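Local coordinates for transcriptional regulator, GntR family (PDB 3SXM), which probably acts as a DNA-binding transcription factor, of which this chain is the all-helical, metal-binding FCD domain, crystallised here without metal, at residues Lys40-Asp45 and Asp59-Lys64. The protein carries 3 engineered substitutions. Residues are numbered along the deposited sequence; the frame is centred on the assembly and turned at random.
Sequences KGEIDD and DERLHK
Glu-42 and Arg-61 reach toward each other at the surface of the FCD domain, between helices 34-44 and 51-68, and form the one salt bridge that joins residues 40-45 to 59-64. OE2 of Glu-42 lies 3.5 Å from NH1 of Arg-61, with no hydrogen bond between them: it sits nearly straight beyond NH1 on the line of the CZ-NH1 bond (about 167°), between the directions of the two N-H bonds. OE2 comes in at the guanidinium edge, near its plane, yet the two flat groups stand 77° apart, which rules out a coplanar, two-pronged pairing. CG of Glu-42 is anti to the backbone N (chi1 -167°), and the extended chain carries the carboxylate out to the arginine. Glu-35 is the stronger partner of the guanidinium, joined by Glu-38 at NH2 and Asp-57 at NH1. Beside this ion pair, the buried Ile-43 packs on Ile-54 and Ser-58, and Leu-62 on Leu-36. Asp-59 and His-63, zinc ligands in a metal-bound structure of this protein, flank Arg-61 in sequence; Asp-59 starts away from residues 40-45, Arg-61 toward them. With OE1 of Glu-42 close to Asp-57, the shared arginine probably offsets the crowding of like charges; the Glu-42 to Arg-61 contact itself is electrostatic, while side-chain packing also joins the two helices.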
ATOM      1  N   LYS A  40     -16.967  -2.117 -17.932  1.00 18.34           N
ATOM      2  CA  LYS A  40     -16.814  -1.317 -19.159  1.00 22.93           C
ATOM      3  C   LYS A  40     -18.153  -1.219 -19.891  1.00 29.02           C
ATOM      4  O   LYS A  40     -18.489  -0.165 -20.383  1.00 26.62           O
ATOM      5  CB  LYS A  40     -15.791  -1.962 -20.095  1.00 22.14           C
ATOM      6  CG  LYS A  40     -15.442  -1.286 -21.398  1.00 33.38           C
ATOM      7  CD  LYS A  40     -14.632  -2.278 -22.258  1.00 40.32           C
ATOM      8  CE  LYS A  40     -13.904  -1.618 -23.427  1.00 69.95           C
ATOM      9  NZ  LYS A  40     -14.759  -1.330 -24.574  1.00 43.28           N
ATOM     10  N   GLY A  41     -18.896  -2.327 -19.973  1.00 21.48           N
ATOM     11  CA  GLY A  41     -20.146  -2.374 -20.667  1.00 23.10           C
ATOM     12  C   GLY A  41     -21.178  -1.462 -20.043  1.00 26.83           C
ATOM     13  O   GLY A  41     -21.966  -0.803 -20.750  1.00 31.11           O
ATOM     14  N   GLU A  42     -21.169  -1.455 -18.724  1.00 24.41           N
ATOM     15  CA  GLU A  42     -22.074  -0.576 -17.943  1.00 32.65           C
ATOM     16  C   GLU A  42     -21.805   0.897 -18.283  1.00 29.86           C
ATOM     17  O   GLU A  42     -22.722   1.686 -18.510  1.00 36.21           O
ATOM     18  CB  GLU A  42     -21.789  -0.795 -16.465  1.00 35.02           C
ATOM     19  CG  GLU A  42     -22.787  -0.237 -15.510  1.00 48.11           C
ATOM     20  CD  GLU A  42     -22.721  -0.997 -14.212  1.00 57.53           C
ATOM     21  OE1 GLU A  42     -21.789  -0.723 -13.426  1.00 60.97           O
ATOM     22  OE2 GLU A  42     -23.557  -1.908 -14.014  1.00 66.44           O
ATOM     23  N   ILE A  43     -20.526   1.255 -18.297  1.00 24.82           N
ATOM     24  CA  ILE A  43     -20.127   2.629 -18.549  1.00 29.46           C
ATOM     25  C   ILE A  43     -20.432   3.031 -19.949  1.00 33.30           C
ATOM     26  O   ILE A  43     -20.897   4.151 -20.183  1.00 38.03           O
ATOM     27  CB  ILE A  43     -18.613   2.787 -18.229  1.00 23.88           C
ATOM     28  CG1 ILE A  43     -18.381   2.730 -16.720  1.00 29.65           C
ATOM     29  CG2 ILE A  43     -18.088   4.101 -18.815  1.00 34.61           C
ATOM     30  CD1 ILE A  43     -16.913   2.701 -16.320  1.00 30.71           C
ATOM     31  N   ASP A  44     -20.287   2.122 -20.885  1.00 31.19           N
ATOM     32  CA  ASP A  44     -20.521   2.409 -22.286  1.00 33.46           C
ATOM     33  C   ASP A  44     -22.019   2.384 -22.643  1.00 46.16           C
ATOM     34  O   ASP A  44     -22.401   2.932 -23.645  1.00 48.51           O
ATOM     35  CB  ASP A  44     -19.789   1.430 -23.185  1.00 36.84           C
ATOM     36  CG  ASP A  44     -18.292   1.616 -23.191  1.00 49.71           C
ATOM     37  OD1 ASP A  44     -17.786   2.614 -22.732  1.00 36.61           O
ATOM     38  OD2 ASP A  44     -17.643   0.741 -23.706  1.00 38.51           O
ATOM     39  N   ASP A  45     -22.834   1.751 -21.840  1.00 37.66           N
ATOM     40  CA  ASP A  45     -24.234   1.690 -22.119  1.00 41.42           C
ATOM     41  C   ASP A  45     -24.364   3.083 -21.571  1.00 80.55           C
ATOM     42  O   ASP A  45     -24.544   3.276 -20.401  1.00 95.46           O
ATOM     43  CB  ASP A  45     -24.873   0.601 -21.287  1.00 46.54           C
ATOM     44  CG  ASP A  45     -26.246   0.188 -21.776  1.00 60.48           C
ATOM     45  OD1 ASP A  45     -26.497   0.053 -22.976  1.00 48.39           O
ATOM     46  OD2 ASP A  45     -27.066  -0.036 -20.889  1.00 65.98           O
ATOM     47  N   ASP A  59     -18.155   2.543 -10.054  1.00 18.04           N
ATOM     48  CA  ASP A  59     -16.974   3.065  -9.377  1.00 15.09           C
ATOM     49  C   ASP A  59     -16.560   2.067  -8.293  1.00 18.21           C
ATOM     50  O   ASP A  59     -15.401   1.651  -8.254  1.00 17.48           O
ATOM     51  CB  ASP A  59     -17.320   4.419  -8.755  1.00 16.81           C
ATOM     52  CG  ASP A  59     -16.222   4.899  -7.829  1.00 25.38           C
ATOM     53  OD1 ASP A  59     -15.150   5.213  -8.328  1.00 23.69           O
ATOM     54  OD2 ASP A  59     -16.393   4.885  -6.595  1.00 30.54           O
ATOM     55  N   GLU A  60     -17.491   1.650  -7.447  1.00 19.02           N
ATOM     56  CA  GLU A  60     -17.147   0.746  -6.332  1.00 14.70           C
ATOM     57  C   GLU A  60     -16.636  -0.562  -6.906  1.00 17.83           C
ATOM     58  O   GLU A  60     -15.584  -1.085  -6.489  1.00 15.92           O
ATOM     59  CB  GLU A  60     -18.334   0.522  -5.425  1.00 16.38           C
ATOM     60  CG  GLU A  60     -18.108  -0.554  -4.397  1.00 18.39           C
ATOM     61  CD  GLU A  60     -19.217  -0.729  -3.397  1.00 27.61           C
ATOM     62  OE1 GLU A  60     -20.243  -0.024  -3.480  1.00 28.95           O
ATOM     63  OE2 GLU A  60     -19.058  -1.574  -2.497  1.00 24.78           O
ATOM     64  N   ARG A  61     -17.313  -1.082  -7.918  1.00 17.16           N
ATOM     65  CA  ARG A  61     -16.881  -2.345  -8.515  1.00 20.34           C
ATOM     66  C   ARG A  61     -15.504  -2.259  -9.117  1.00 17.98           C
ATOM     67  O   ARG A  61     -14.704  -3.199  -8.967  1.00 16.41           O
ATOM     68  CB  ARG A  61     -17.881  -2.848  -9.582  1.00 20.87           C
ATOM     69  CG  ARG A  61     -19.128  -3.347  -9.040  1.00 21.38           C
ATOM     70  CD  ARG A  61     -20.180  -3.587 -10.175  1.00 23.91           C
ATOM     71  NE  ARG A  61     -19.799  -4.706 -11.028  1.00 28.59           N
ATOM     72  CZ  ARG A  61     -20.466  -5.034 -12.127  1.00 37.48           C
ATOM     73  NH1 ARG A  61     -21.472  -4.279 -12.547  1.00 34.08           N
ATOM     74  NH2 ARG A  61     -20.096  -6.084 -12.831  1.00 30.98           N
ATOM     75  N   LEU A  62     -15.183  -1.174  -9.803  1.00 17.29           N
ATOM     76  CA  LEU A  62     -13.910  -1.091 -10.525  1.00 15.07           C
ATOM     77  C   LEU A  62     -12.771  -1.061  -9.514  1.00 17.75           C
ATOM     78  O   LEU A  62     -11.792  -1.786  -9.677  1.00 14.15           O
ATOM     79  CB  LEU A  62     -13.898   0.161 -11.421  1.00 14.37           C
ATOM     80  CG  LEU A  62     -12.623   0.326 -12.231  1.00 15.50           C
ATOM     81  CD1 LEU A  62     -12.364  -0.845 -13.158  1.00 14.85           C
ATOM     82  CD2 LEU A  62     -12.667   1.598 -12.997  1.00 19.61           C
ATOM     83  N   HIS A  63     -12.874  -0.196  -8.515  1.00 14.33           N
ATOM     84  CA  HIS A  63     -11.763  -0.025  -7.569  1.00 11.29           C
ATOM     85  C   HIS A  63     -11.631  -1.254  -6.681  1.00 14.44           C
ATOM     86  O   HIS A  63     -10.481  -1.687  -6.416  1.00 12.88           O
ATOM     87  CB  HIS A  63     -11.909   1.274  -6.799  1.00 12.70           C
ATOM     88  CG  HIS A  63     -11.775   2.467  -7.683  1.00 14.71           C
ATOM     89  ND1 HIS A  63     -10.571   3.072  -7.983  1.00 15.01           N
ATOM     90  CD2 HIS A  63     -12.716   3.133  -8.408  1.00 16.70           C
ATOM     91  CE1 HIS A  63     -10.768   4.048  -8.851  1.00 15.57           C
ATOM     92  NE2 HIS A  63     -12.066   4.099  -9.104  1.00 14.20           N
ATOM     93  N   LYS A  64     -12.722  -1.865  -6.267  1.00 15.83           N
ATOM     94  CA  LYS A  64     -12.653  -3.152  -5.529  1.00 12.03           C
ATOM     95  C   LYS A  64     -12.084  -4.260  -6.395  1.00 15.64           C
ATOM     96  O   LYS A  64     -11.433  -5.148  -5.817  1.00 14.68           O
ATOM     97  CB  LYS A  64     -13.995  -3.550  -4.943  1.00 16.57           C
ATOM     98  CG  LYS A  64     -14.321  -2.704  -3.749  1.00 18.46           C
ATOM     99  CD  LYS A  64     -15.597  -3.113  -3.089  1.00 23.47           C
ATOM    100  CE  LYS A  64     -15.703  -2.512  -1.679  1.00 24.49           C
ATOM    101  NZ  LYS A  64     -17.027  -2.864  -1.098  1.00 25.94           N
TER